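Local coordinates for putative exported protein (Bacteroides fragilis, PDB 3FZX) that is of unknown function but binds calcium and may bind a lipid or other apolar ligand outside the cytoplasm, at residues 88-93 with 172-177; 126-131 with 140-145; 182-187 with 201-206. One frame throughout, in Å; residues are numbered along the deposited sequence.

All three contacts involve strands of one antiparallel barrel with sequentially ordered strands. Interaction 2 joins strands 127-133 and 136-158; interaction 1 sets the helix beginning at P89 against the next strand, 161-175; interaction 3 joins 180-190 and 194-202 farther round. Interactions 1 and 2 have centres 8 Å apart and share a strand boundary, where S144 N lies 2.8 Å from N173 O. Interactions 1 and 3 meet where M172 N lies 2.9 Å from G183 O, their centres being 13 Å apart. Interactions 2 and 3 do not touch. Two calcium ions, one held by G119 and D121 and the other by D121 and D122, lie outside all three contacts: a calcium ion is about 10 Å from the D126 side chain and about 13 Å from that of Y186.

Interaction 1: 88-93 with 172-177; sequences FPTALN and MNIWTP
The short helix beginning at P89 packs here on the end of strand 161-175, through F88 and T90 on one side and M172, I174 and T176 on the other. F88 occupies the N-cap position, and its backbone O accepts from L92 N at 3.0 Å. With CG anti to the carbonyl carbon (chi1 -67°), its ring extends toward the strand. I174 CD1 lies obliquely to that ring, 4.0 Å from F88 CD2. Selenomethionine M172 arrives from the opposite direction, its chain bent at chi2 and chi3, and forms a Met-aromatic contact: SE is 5.1 Å from the F88 ring centroid and 46° off the ring normal, an oblique approach. The fold is an antiparallel barrel related to LolA and LolB, and the alternating residues M172, I174 and T176 all point toward the helix segment. I143 of strand 136-158 and Q200 of strand 194-202 also touch F88, so its ring bridges more than one strand. Two residues on, T90 places CG2 anti to its own N, within 3.8 Å of I174 CG2 as the two side chains slide past each other. The same T90 methyl meets T176 CG2 tip to tip at 3.5 Å. T176 presents its methyl to the helix, while its OG1 is hydrogen-bonded to the backbone N of E179, just beyond the segment.

Interaction 2: 126-131 with 140-145; sequences DGTLRL and RAEISV
Strands 127-131 and 140-145 run antiparallel, 170° between their directions and 4.6 Å apart at closest approach, with hydrogen-bonded pairs at G127-V145, L129-I143 and L131-A141. They form a beta hairpin of the barrel; I143 N to L129 O, at 2.7 Å, is a nearly straight bond. On one face L129, L131, A141, I143 and V145 make an apolar patch, in which L131 CD1 lies 4.3 Å from I143 CD1; M101 and the helix residues A91 and M94 add to it. The other face is polar and meets the second subunit. There T128 OG1 and S144 OG share a weak hydrogen bond at 3.4 Å, and T128 CG2 rests 3.5 Å from E142 CG. R130 and E142 form a salt bridge, lying side by side with both chains extended and pointing the same way, guanidinium and carboxylate only 10° from coplanar. R130 NH1 has a further salt bridge to E49 of the second subunit. The grip on E142 is side-on and uses one oxygen: R130 NE reaches the anti lone pair of E142 OE1 at 2.7 Å, while R130 NH2 meets that oxygen nearly head-on at 2.9 Å.

Interaction 3: 182-187 with 201-206; sequences KGYGYE and YNNKKE
Y184 and Y201 lie with their rings nearly parallel, planes 9° apart, but slid so far that they barely overlap, the centroids being 5.0 Å apart. One face of the Y184 ring is covered instead by the Y201 methylene: CB stands 3.8 Å from the Y184 ring centroid in a CH-pi contact, while Y184 OH lies over one face of the Y201 ring, toward its rim. Y184 is turned into this position by chi1 of 72°, which sets CG between the backbone N and carbonyl carbon. Y186 extends the aromatic cluster, its CD2 lying 3.8 Å from Y201 CE1 with the two planes at 84°. Around the Y184 rim, N203 OD1 comes to the edge near the ring plane, its amide almost coplanar with the ring, and K205 CB packs 3.4 Å from Y184 OH. Strands 180-190 and 194-202 form a beta hairpin of the antiparallel barrel. Y184 and Y201 form a hydrogen-bonded pair in it, with Y201 N to Y184 O at 2.9 Å. N203 and K205 are positioned by a type I turn from N202 to K205, closed by K205 N to N202 O. N202 OD1 accepts K204 N in an Asx turn and E206 N from the opposite face of its amide plane; N202 ND2 donates to E206 OE1 at 2.8 Å. Farther out, Y201 OH is hydrogen-bonded to E199, and K169 makes a cation-pi contact with Y184.

Interaction 1: 88-93 with 172-177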
ATOM      1  N   PHE A  88      15.908  -6.850  -6.547  1.00 49.17           N
ATOM      2  CA  PHE A  88      16.339  -6.963  -7.951  1.00 49.39           C
ATOM      3  C   PHE A  88      17.551  -6.035  -8.138  1.00 50.32           C
ATOM      4  O   PHE A  88      17.603  -4.978  -7.529  1.00 52.53           O
ATOM      5  CB  PHE A  88      15.199  -6.582  -8.891  1.00 50.04           C
ATOM      6  CG  PHE A  88      14.015  -7.553  -8.880  1.00 56.83           C
ATOM      7  CD1 PHE A  88      13.936  -8.641  -7.992  1.00 63.02           C
ATOM      8  CD2 PHE A  88      12.938  -7.339  -9.748  1.00 67.74           C
ATOM      9  CE1 PHE A  88      12.835  -9.503  -8.001  1.00 63.09           C
ATOM     10  CE2 PHE A  88      11.826  -8.199  -9.758  1.00 69.33           C
ATOM     11  CZ  PHE A  88      11.776  -9.274  -8.876  1.00 69.30           C
ATOM     12  N   PRO A  89      18.552  -6.437  -8.942  1.00 50.04           N
ATOM     13  CA  PRO A  89      19.764  -5.617  -9.074  1.00 48.70           C
ATOM     14  C   PRO A  89      19.566  -4.149  -9.504  1.00 46.36           C
ATOM     15  O   PRO A  89      20.258  -3.254  -8.995  1.00 44.78           O
ATOM     16  CB  PRO A  89      20.567  -6.373 -10.141  1.00 48.37           C
ATOM     17  CG  PRO A  89      20.165  -7.772  -9.977  1.00 46.64           C
ATOM     18  CD  PRO A  89      18.708  -7.740  -9.618  1.00 50.57           C
ATOM     19  N   THR A  90      18.641  -3.917 -10.433  1.00 44.53           N
ATOM     20  CA  THR A  90      18.320  -2.553 -10.897  1.00 43.96           C
ATOM     21  C   THR A  90      17.909  -1.707  -9.715  1.00 40.33           C
ATOM     22  O   THR A  90      18.335  -0.577  -9.586  1.00 41.87           O
ATOM     23  CB  THR A  90      17.199  -2.553 -11.991  1.00 44.51           C
ATOM     24  OG1 THR A  90      17.647  -3.325 -13.106  1.00 45.36           O
ATOM     25  CG2 THR A  90      16.854  -1.143 -12.474  1.00 39.05           C
ATOM     26  N   ALA A  91      17.137  -2.294  -8.815  1.00 40.04           N
ATOM     27  CA  ALA A  91      16.680  -1.603  -7.625  1.00 38.31           C
ATOM     28  C   ALA A  91      17.836  -1.345  -6.663  1.00 39.39           C
ATOM     29  O   ALA A  91      18.090  -0.199  -6.248  1.00 40.32           O
ATOM     30  CB  ALA A  91      15.598  -2.412  -6.961  1.00 35.12           C
ATOM     31  N   LEU A  92      18.558  -2.416  -6.331  1.00 38.78           N
ATOM     32  CA  LEU A  92      19.654  -2.331  -5.376  1.00 39.74           C
ATOM     33  C   LEU A  92      20.665  -1.284  -5.807  1.00 39.15           C
ATOM     34  O   LEU A  92      21.098  -0.461  -5.002  1.00 40.35           O
ATOM     35  CB  LEU A  92      20.342  -3.697  -5.212  1.00 38.76           C
ATOM     36  CG  LEU A  92      19.470  -4.754  -4.543  1.00 40.19           C
ATOM     37  CD1 LEU A  92      20.114  -6.153  -4.658  1.00 37.52           C
ATOM     38  CD2 LEU A  92      19.206  -4.297  -3.080  1.00 30.00           C
ATOM     39  N   ASN A  93      20.992  -1.307  -7.092  1.00 40.20           N
ATOM     40  CA  ASN A  93      22.000  -0.422  -7.664  1.00 39.83           C
ATOM     41  C   ASN A  93      21.607   1.041  -7.805  1.00 39.05           C
ATOM     42  O   ASN A  93      22.470   1.856  -8.039  1.00 39.28           O
ATOM     43  CB  ASN A  93      22.479  -0.972  -9.016  1.00 40.66           C
ATOM     44  CG  ASN A  93      23.297  -2.267  -8.865  1.00 43.01           C
ATOM     45  OD1 ASN A  93      23.615  -2.669  -7.760  1.00 55.53           O
ATOM     46  ND2 ASN A  93      23.626  -2.911  -9.972  1.00 40.28           N
HETATM   47  N   MSE A 172       8.076 -10.415 -14.668  1.00 38.82           N
HETATM   48  CA  MSE A 172       8.277  -9.015 -14.304  1.00 43.75           C
HETATM   49  C   MSE A 172       8.819  -8.118 -15.424  1.00 42.02           C
HETATM   50  O   MSE A 172       9.451  -8.589 -16.367  1.00 41.39           O
HETATM   51  CB  MSE A 172       9.109  -8.864 -13.016  1.00 45.41           C
HETATM   52  CG  MSE A 172      10.570  -8.635 -13.209  1.00 61.01           C
HETATM   53 SE   MSE A 172      11.453 -10.299 -13.394  0.75 85.38          SE
HETATM   54  CE  MSE A 172      12.341 -10.433 -11.655  1.00 52.31           C
ATOM     55  N   ASN A 173       8.462  -6.839 -15.308  1.00 41.88           N
ATOM     56  CA  ASN A 173       8.941  -5.785 -16.188  0.50 42.40           C
ATOM     57  C   ASN A 173       9.621  -4.763 -15.294  1.00 42.96           C
ATOM     58  O   ASN A 173       9.067  -4.361 -14.263  1.00 42.88           O
ATOM     59  CB  ASN A 173       7.788  -5.143 -16.962  0.50 41.73           C
ATOM     60  CG  ASN A 173       7.178  -6.084 -17.991  0.50 42.78           C
ATOM     61  OD1 ASN A 173       7.705  -7.168 -18.254  0.50 38.66           O
ATOM     62  ND2 ASN A 173       6.068  -5.671 -18.581  0.50 41.42           N
ATOM     63  N   ILE A 174      10.842  -4.383 -15.661  1.00 41.80           N
ATOM     64  CA  ILE A 174      11.617  -3.400 -14.910  1.00 41.17           C
ATOM     65  C   ILE A 174      11.963  -2.256 -15.855  1.00 40.82           C
ATOM     66  O   ILE A 174      12.614  -2.471 -16.871  1.00 43.74           O
ATOM     67  CB  ILE A 174      12.912  -3.995 -14.402  1.00 41.72           C
ATOM     68  CG1 ILE A 174      12.625  -5.227 -13.542  1.00 38.44           C
ATOM     69  CG2 ILE A 174      13.735  -2.909 -13.684  1.00 38.54           C
ATOM     70  CD1 ILE A 174      13.778  -6.211 -13.493  1.00 47.66           C
ATOM     71  N   TRP A 175      11.504  -1.058 -15.538  1.00 37.29           N
ATOM     72  CA  TRP A 175      11.756   0.103 -16.348  1.00 34.82           C
ATOM     73  C   TRP A 175      12.500   1.146 -15.545  1.00 36.17           C
ATOM     74  O   TRP A 175      12.188   1.366 -14.388  1.00 38.53           O
ATOM     75  CB  TRP A 175      10.447   0.685 -16.795  1.00 33.86           C
ATOM     76  CG  TRP A 175      10.631   1.928 -17.615  1.00 40.40           C
ATOM     77  CD1 TRP A 175      10.797   1.984 -18.949  1.00 37.25           C
ATOM     78  CD2 TRP A 175      10.693   3.287 -17.142  1.00 39.26           C
ATOM     79  NE1 TRP A 175      10.953   3.274 -19.353  1.00 34.58           N
ATOM     80  CE2 TRP A 175      10.902   4.103 -18.268  1.00 42.99           C
ATOM     81  CE3 TRP A 175      10.608   3.886 -15.877  1.00 39.94           C
ATOM     82  CZ2 TRP A 175      11.003   5.512 -18.184  1.00 38.12           C
ATOM     83  CZ3 TRP A 175      10.719   5.281 -15.783  1.00 38.25           C
ATOM     84  CH2 TRP A 175      10.924   6.077 -16.931  1.00 39.02           C
ATOM     85  N   THR A 176      13.518   1.741 -16.151  1.00 38.04           N
ATOM     86  CA  THR A 176      14.151   2.976 -15.672  1.00 37.02           C
ATOM     87  C   THR A 176      14.193   3.849 -16.916  1.00 37.97           C
ATOM     88  O   THR A 176      13.933   3.355 -18.015  1.00 38.36           O
ATOM     89  CB  THR A 176      15.607   2.806 -15.188  1.00 36.99           C
ATOM     90  OG1 THR A 176      16.463   2.551 -16.320  1.00 38.61           O
ATOM     91  CG2 THR A 176      15.716   1.713 -14.181  1.00 31.46           C
ATOM     92  N   PRO A 177      14.485   5.155 -16.750  1.00 38.51           N
ATOM     93  CA  PRO A 177      14.631   6.011 -17.935  1.00 40.68           C
ATOM     94  C   PRO A 177      15.736   5.548 -18.894  1.00 40.68           C
ATOM     95  O   PRO A 177      15.680   5.897 -20.050  1.00 40.11           O
ATOM     96  CB  PRO A 177      14.987   7.376 -17.342  1.00 39.80           C
ATOM     97  CG  PRO A 177      14.418   7.326 -15.951  1.00 39.29           C
ATOM     98  CD  PRO A 177      14.593   5.931 -15.500  1.00 34.87           C
TER

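Interaction 2: 126-131 with 140-145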
ATOM      1  N   ASP A 126      -1.354  -9.178  -8.859  1.00 34.13           N
ATOM      2  CA  ASP A 126      -0.242  -8.474  -9.448  1.00 35.62           C
ATOM      3  C   ASP A 126       0.121  -7.283  -8.556  1.00 36.54           C
ATOM      4  O   ASP A 126      -0.676  -6.863  -7.729  1.00 37.00           O
ATOM      5  CB  ASP A 126      -0.618  -7.966 -10.853  1.00 33.62           C
ATOM      6  CG  ASP A 126      -0.924  -9.087 -11.823  1.00 33.88           C
ATOM      7  OD1 ASP A 126      -0.606 -10.258 -11.561  1.00 44.53           O
ATOM      8  OD2 ASP A 126      -1.515  -8.793 -12.862  1.00 34.42           O
ATOM      9  N   GLY A 127       1.310  -6.722  -8.736  1.00 34.71           N
ATOM     10  CA  GLY A 127       1.676  -5.537  -7.982  1.00 35.77           C
ATOM     11  C   GLY A 127       2.765  -4.766  -8.662  1.00 37.33           C
ATOM     12  O   GLY A 127       3.533  -5.346  -9.429  1.00 38.48           O
ATOM     13  N   THR A 128       2.813  -3.458  -8.378  1.00 35.28           N
ATOM     14  CA  THR A 128       3.810  -2.564  -8.960  1.00 35.96           C
ATOM     15  C   THR A 128       4.521  -1.770  -7.862  1.00 36.17           C
ATOM     16  O   THR A 128       3.886  -1.160  -7.001  1.00 35.27           O
ATOM     17  CB  THR A 128       3.171  -1.625  -9.976  1.00 36.62           C
ATOM     18  OG1 THR A 128       2.554  -2.427 -10.980  1.00 40.38           O
ATOM     19  CG2 THR A 128       4.202  -0.696 -10.619  1.00 33.02           C
ATOM     20  N   LEU A 129       5.843  -1.843  -7.881  1.00 34.28           N
ATOM     21  CA  LEU A 129       6.693  -1.086  -6.983  1.00 36.61           C
ATOM     22  C   LEU A 129       7.385  -0.009  -7.800  1.00 36.58           C
ATOM     23  O   LEU A 129       7.956  -0.302  -8.848  1.00 37.62           O
ATOM     24  CB  LEU A 129       7.741  -2.010  -6.341  1.00 36.01           C
ATOM     25  CG  LEU A 129       8.720  -1.380  -5.363  1.00 34.98           C
ATOM     26  CD1 LEU A 129       8.044  -0.884  -4.082  1.00 31.71           C
ATOM     27  CD2 LEU A 129       9.820  -2.393  -5.086  1.00 33.33           C
ATOM     28  N   ARG A 130       7.335   1.231  -7.314  1.00 36.29           N
ATOM     29  CA  ARG A 130       8.047   2.347  -7.933  1.00 35.82           C
ATOM     30  C   ARG A 130       9.052   2.918  -6.937  1.00 39.04           C
ATOM     31  O   ARG A 130       8.723   3.102  -5.764  1.00 39.99           O
ATOM     32  CB  ARG A 130       7.052   3.416  -8.401  1.00 33.89           C
ATOM     33  CG  ARG A 130       6.248   2.943  -9.659  1.00 31.04           C
ATOM     34  CD  ARG A 130       5.106   3.831  -9.950  1.00 29.34           C
ATOM     35  NE  ARG A 130       4.493   3.554 -11.246  1.00 27.32           N
ATOM     36  CZ  ARG A 130       3.434   4.178 -11.746  1.00 27.56           C
ATOM     37  NH1 ARG A 130       2.800   5.119 -11.049  1.00 28.73           N
ATOM     38  NH2 ARG A 130       2.993   3.856 -12.956  1.00 29.62           N
ATOM     39  N   LEU A 131      10.279   3.174  -7.406  1.00 37.66           N
ATOM     40  CA  LEU A 131      11.321   3.782  -6.587  1.00 35.88           C
ATOM     41  C   LEU A 131      11.727   5.104  -7.227  1.00 34.51           C
ATOM     42  O   LEU A 131      11.698   5.261  -8.446  1.00 37.15           O
ATOM     43  CB  LEU A 131      12.534   2.855  -6.441  1.00 35.65           C
ATOM     44  CG  LEU A 131      12.221   1.442  -5.933  1.00 38.57           C
ATOM     45  CD1 LEU A 131      11.891   0.495  -7.067  1.00 29.80           C
ATOM     46  CD2 LEU A 131      13.371   0.892  -5.111  1.00 27.72           C
ATOM     47  N   ARG A 140      14.915   7.066 -11.078  1.00 34.79           N
ATOM     48  CA  ARG A 140      13.718   6.341 -10.672  1.00 34.48           C
ATOM     49  C   ARG A 140      13.571   5.012 -11.409  1.00 35.17           C
ATOM     50  O   ARG A 140      14.228   4.777 -12.423  1.00 37.51           O
ATOM     51  CB  ARG A 140      12.483   7.197 -10.906  1.00 32.43           C
ATOM     52  CG  ARG A 140      12.193   7.550 -12.319  1.00 31.64           C
ATOM     53  CD  ARG A 140      11.062   8.550 -12.359  1.00 27.88           C
ATOM     54  NE  ARG A 140      10.576   8.769 -13.718  1.00 29.95           N
ATOM     55  CZ  ARG A 140      11.208   9.492 -14.650  1.00 30.61           C
ATOM     56  NH1 ARG A 140      12.391  10.057 -14.431  1.00 30.72           N
ATOM     57  NH2 ARG A 140      10.667   9.620 -15.832  1.00 29.34           N
ATOM     58  N   ALA A 141      12.669   4.171 -10.915  1.00 34.73           N
ATOM     59  CA  ALA A 141      12.462   2.852 -11.483  1.00 33.65           C
ATOM     60  C   ALA A 141      11.054   2.367 -11.179  1.00 33.24           C
ATOM     61  O   ALA A 141      10.457   2.794 -10.199  1.00 33.90           O
ATOM     62  CB  ALA A 141      13.494   1.880 -10.883  1.00 29.66           C
ATOM     63  N   GLU A 142      10.547   1.473 -12.020  1.00 33.85           N
ATOM     64  CA  GLU A 142       9.291   0.766 -11.786  1.00 35.64           C
ATOM     65  C   GLU A 142       9.492  -0.742 -11.959  1.00 36.56           C
ATOM     66  O   GLU A 142      10.048  -1.183 -12.988  1.00 33.11           O
ATOM     67  CB  GLU A 142       8.228   1.229 -12.751  1.00 35.81           C
ATOM     68  CG  GLU A 142       6.880   0.508 -12.591  1.00 42.01           C
ATOM     69  CD  GLU A 142       5.840   0.998 -13.585  1.00 42.73           C
ATOM     70  OE1 GLU A 142       5.172   2.012 -13.335  1.00 50.21           O
ATOM     71  OE2 GLU A 142       5.666   0.350 -14.626  1.00 54.74           O
ATOM     72  N   ILE A 143       9.056  -1.524 -10.967  1.00 34.83           N
ATOM     73  CA  ILE A 143       9.098  -3.000 -11.061  1.00 35.94           C
ATOM     74  C   ILE A 143       7.674  -3.556 -11.003  1.00 36.39           C
ATOM     75  O   ILE A 143       6.997  -3.463  -9.968  1.00 37.62           O
ATOM     76  CB  ILE A 143       9.937  -3.676  -9.957  1.00 36.33           C
ATOM     77  CG1 ILE A 143      11.375  -3.124  -9.918  1.00 41.10           C
ATOM     78  CG2 ILE A 143      10.023  -5.213 -10.226  1.00 34.15           C
ATOM     79  CD1 ILE A 143      12.153  -3.502  -8.648  1.00 37.47           C
ATOM     80  N   SER A 144       7.220  -4.113 -12.112  1.00 35.74           N
ATOM     81  CA  SER A 144       5.884  -4.683 -12.195  0.50 37.70           C
ATOM     82  C   SER A 144       5.981  -6.196 -12.105  1.00 37.88           C
ATOM     83  O   SER A 144       6.723  -6.810 -12.873  1.00 36.71           O
ATOM     84  CB  SER A 144       5.233  -4.291 -13.511  0.50 39.06           C
ATOM     85  OG  SER A 144       3.832  -4.487 -13.422  0.50 46.59           O
ATOM     86  N   VAL A 145       5.264  -6.788 -11.146  1.00 37.04           N
ATOM     87  CA  VAL A 145       5.254  -8.262 -10.936  1.00 37.44           C
ATOM     88  C   VAL A 145       3.852  -8.743 -11.290  1.00 38.08           C
ATOM     89  O   VAL A 145       2.849  -8.178 -10.829  1.00 38.88           O
ATOM     90  CB  VAL A 145       5.615  -8.655  -9.492  1.00 40.51           C
ATOM     91  CG1 VAL A 145       5.559 -10.172  -9.287  1.00 39.43           C
ATOM     92  CG2 VAL A 145       7.012  -8.126  -9.135  1.00 42.09           C
TER

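Interaction 3: 182-187 with 201-206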
ATOM      1  N   LYS A 182      12.943  -7.247 -19.292  1.00 43.90           N
ATOM      2  CA  LYS A 182      11.814  -8.168 -19.145  1.00 43.30           C
ATOM      3  C   LYS A 182      12.350  -9.498 -18.675  1.00 41.92           C
ATOM      4  O   LYS A 182      13.419  -9.939 -19.105  1.00 42.33           O
ATOM      5  CB  LYS A 182      11.069  -8.334 -20.458  1.00 43.34           C
ATOM      6  CG  LYS A 182      10.315  -7.087 -20.833  1.00 49.98           C
ATOM      7  CD  LYS A 182       9.476  -7.244 -22.091  1.00 56.89           C
ATOM      8  CE  LYS A 182       8.711  -5.948 -22.383  1.00 63.61           C
ATOM      9  NZ  LYS A 182       7.511  -6.160 -23.249  1.00 68.81           N
ATOM     10  N   GLY A 183      11.637 -10.139 -17.764  1.00 40.21           N
ATOM     11  CA  GLY A 183      12.092 -11.434 -17.274  1.00 38.09           C
ATOM     12  C   GLY A 183      11.079 -12.169 -16.440  1.00 36.90           C
ATOM     13  O   GLY A 183       9.897 -11.861 -16.460  1.00 33.86           O
ATOM     14  N   TYR A 184      11.563 -13.160 -15.710  1.00 37.63           N
ATOM     15  CA  TYR A 184      10.713 -13.983 -14.869  1.00 37.45           C
ATOM     16  C   TYR A 184      11.514 -14.370 -13.615  1.00 37.16           C
ATOM     17  O   TYR A 184      12.730 -14.127 -13.531  1.00 35.81           O
ATOM     18  CB  TYR A 184      10.144 -15.184 -15.658  1.00 36.12           C
ATOM     19  CG  TYR A 184      11.126 -16.261 -15.992  1.00 41.34           C
ATOM     20  CD1 TYR A 184      11.899 -16.193 -17.148  1.00 43.74           C
ATOM     21  CD2 TYR A 184      11.297 -17.361 -15.145  1.00 48.69           C
ATOM     22  CE1 TYR A 184      12.836 -17.192 -17.451  1.00 45.85           C
ATOM     23  CE2 TYR A 184      12.229 -18.369 -15.444  1.00 45.10           C
ATOM     24  CZ  TYR A 184      12.990 -18.270 -16.592  1.00 48.24           C
ATOM     25  OH  TYR A 184      13.896 -19.259 -16.895  1.00 55.20           O
ATOM     26  N   GLY A 185      10.826 -14.882 -12.608  1.00 36.36           N
ATOM     27  CA  GLY A 185      11.499 -15.251 -11.367  1.00 37.06           C
ATOM     28  C   GLY A 185      10.762 -16.318 -10.609  1.00 36.91           C
ATOM     29  O   GLY A 185       9.648 -16.684 -10.966  1.00 36.89           O
ATOM     30  N   TYR A 186      11.415 -16.836  -9.581  1.00 36.11           N
ATOM     31  CA  TYR A 186      10.805 -17.763  -8.657  1.00 34.56           C
ATOM     32  C   TYR A 186      11.017 -17.233  -7.253  1.00 34.96           C
ATOM     33  O   TYR A 186      12.034 -16.598  -6.959  1.00 33.28           O
ATOM     34  CB  TYR A 186      11.465 -19.130  -8.736  1.00 33.85           C
ATOM     35  CG  TYR A 186      11.340 -19.848 -10.065  1.00 35.54           C
ATOM     36  CD1 TYR A 186      10.165 -20.498 -10.435  1.00 38.93           C
ATOM     37  CD2 TYR A 186      12.432 -19.950 -10.919  1.00 47.26           C
ATOM     38  CE1 TYR A 186      10.063 -21.179 -11.682  1.00 35.99           C
ATOM     39  CE2 TYR A 186      12.349 -20.629 -12.142  1.00 48.19           C
ATOM     40  CZ  TYR A 186      11.174 -21.236 -12.507  1.00 36.69           C
ATOM     41  OH  TYR A 186      11.135 -21.870 -13.705  1.00 50.70           O
ATOM     42  N   GLU A 187      10.063 -17.488  -6.374  1.00 34.32           N
ATOM     43  CA  GLU A 187      10.292 -17.255  -4.959  1.00 35.57           C
ATOM     44  C   GLU A 187       9.673 -18.355  -4.107  1.00 33.91           C
ATOM     45  O   GLU A 187       8.731 -19.068  -4.518  1.00 32.41           O
ATOM     46  CB  GLU A 187       9.908 -15.840  -4.500  1.00 35.59           C
ATOM     47  CG  GLU A 187       8.474 -15.460  -4.598  1.00 45.04           C
ATOM     48  CD  GLU A 187       8.238 -13.970  -4.224  1.00 53.61           C
ATOM     49  OE1 GLU A 187       9.092 -13.103  -4.527  1.00 60.01           O
ATOM     50  OE2 GLU A 187       7.180 -13.656  -3.643  1.00 54.39           O
ATOM     51  N   TYR A 201      15.593 -14.224 -13.554  1.00 37.41           N
ATOM     52  CA  TYR A 201      16.062 -14.582 -14.909  1.00 36.59           C
ATOM     53  C   TYR A 201      15.634 -13.544 -15.930  1.00 38.67           C
ATOM     54  O   TYR A 201      14.640 -12.862 -15.727  1.00 38.31           O
ATOM     55  CB  TYR A 201      15.456 -15.910 -15.344  1.00 35.17           C
ATOM     56  CG  TYR A 201      15.853 -17.059 -14.459  1.00 41.22           C
ATOM     57  CD1 TYR A 201      15.139 -17.327 -13.306  1.00 37.38           C
ATOM     58  CD2 TYR A 201      16.954 -17.870 -14.759  1.00 38.52           C
ATOM     59  CE1 TYR A 201      15.489 -18.362 -12.472  1.00 37.45           C
ATOM     60  CE2 TYR A 201      17.309 -18.930 -13.918  1.00 35.82           C
ATOM     61  CZ  TYR A 201      16.566 -19.149 -12.770  1.00 38.80           C
ATOM     62  OH  TYR A 201      16.850 -20.147 -11.885  1.00 41.09           O
ATOM     63  N   ASN A 202      16.374 -13.430 -17.039  1.00 41.31           N
ATOM     64  CA  ASN A 202      15.927 -12.594 -18.169  1.00 41.56           C
ATOM     65  C   ASN A 202      15.092 -13.483 -19.059  1.00 42.54           C
ATOM     66  O   ASN A 202      15.001 -14.696 -18.811  1.00 41.44           O
ATOM     67  CB  ASN A 202      17.095 -11.945 -18.951  1.00 40.98           C
ATOM     68  CG  ASN A 202      18.040 -12.947 -19.622  1.00 37.06           C
ATOM     69  OD1 ASN A 202      17.793 -14.167 -19.727  1.00 42.90           O
ATOM     70  ND2 ASN A 202      19.159 -12.417 -20.075  1.00 44.23           N
ATOM     71  N   ASN A 203      14.533 -12.938 -20.135  1.00 46.29           N
ATOM     72  CA  ASN A 203      13.670 -13.789 -20.959  1.00 48.63           C
ATOM     73  C   ASN A 203      14.365 -14.838 -21.818  1.00 49.53           C
ATOM     74  O   ASN A 203      13.696 -15.611 -22.472  1.00 50.37           O
ATOM     75  CB  ASN A 203      12.558 -13.001 -21.658  1.00 48.88           C
ATOM     76  CG  ASN A 203      11.323 -12.809 -20.741  1.00 52.06           C
ATOM     77  OD1 ASN A 203      11.071 -13.621 -19.833  1.00 53.80           O
ATOM     78  ND2 ASN A 203      10.555 -11.744 -20.981  1.00 51.44           N
ATOM     79  N   LYS A 204      15.692 -14.922 -21.730  1.00 50.87           N
ATOM     80  CA  LYS A 204      16.445 -16.002 -22.368  0.50 51.10           C
ATOM     81  C   LYS A 204      16.689 -17.151 -21.389  1.00 51.22           C
ATOM     82  O   LYS A 204      17.324 -18.119 -21.729  1.00 51.35           O
ATOM     83  CB  LYS A 204      17.782 -15.500 -22.908  0.50 51.66           C
ATOM     84  CG  LYS A 204      17.684 -14.295 -23.845  0.50 52.94           C
ATOM     85  CD  LYS A 204      18.857 -14.268 -24.844  0.50 51.24           C
ATOM     86  CE  LYS A 204      19.009 -12.893 -25.479  0.50 50.33           C
ATOM     87  NZ  LYS A 204      19.848 -12.950 -26.694  0.50 49.12           N
ATOM     88  N   LYS A 205      16.166 -17.040 -20.168  1.00 51.47           N
ATOM     89  CA  LYS A 205      16.317 -18.087 -19.135  1.00 49.42           C
ATOM     90  C   LYS A 205      17.724 -18.097 -18.545  1.00 47.43           C
ATOM     91  O   LYS A 205      18.191 -19.119 -18.047  1.00 48.45           O
ATOM     92  CB  LYS A 205      15.916 -19.494 -19.636  1.00 48.89           C
ATOM     93  CG  LYS A 205      14.569 -19.553 -20.386  1.00 53.37           C
ATOM     94  CD  LYS A 205      14.270 -20.952 -20.917  1.00 56.44           C
ATOM     95  CE  LYS A 205      13.413 -20.923 -22.195  1.00 58.98           C
ATOM     96  NZ  LYS A 205      13.628 -22.157 -23.020  1.00 64.33           N
ATOM     97  N   GLU A 206      18.380 -16.942 -18.573  1.00 46.12           N
ATOM     98  CA  GLU A 206      19.710 -16.790 -18.018  1.00 44.42           C
ATOM     99  C   GLU A 206      19.568 -16.154 -16.651  1.00 41.93           C
ATOM    100  O   GLU A 206      18.983 -15.056 -16.531  1.00 41.03           O
ATOM    101  CB  GLU A 206      20.542 -15.877 -18.910  1.00 46.44           C
ATOM    102  CG  GLU A 206      20.830 -16.470 -20.305  1.00 51.92           C
ATOM    103  CD  GLU A 206      21.319 -15.444 -21.330  1.00 53.91           C
ATOM    104  OE1 GLU A 206      21.052 -14.228 -21.178  1.00 56.10           O
ATOM    105  OE2 GLU A 206      21.951 -15.872 -22.314  1.00 58.08           O
TER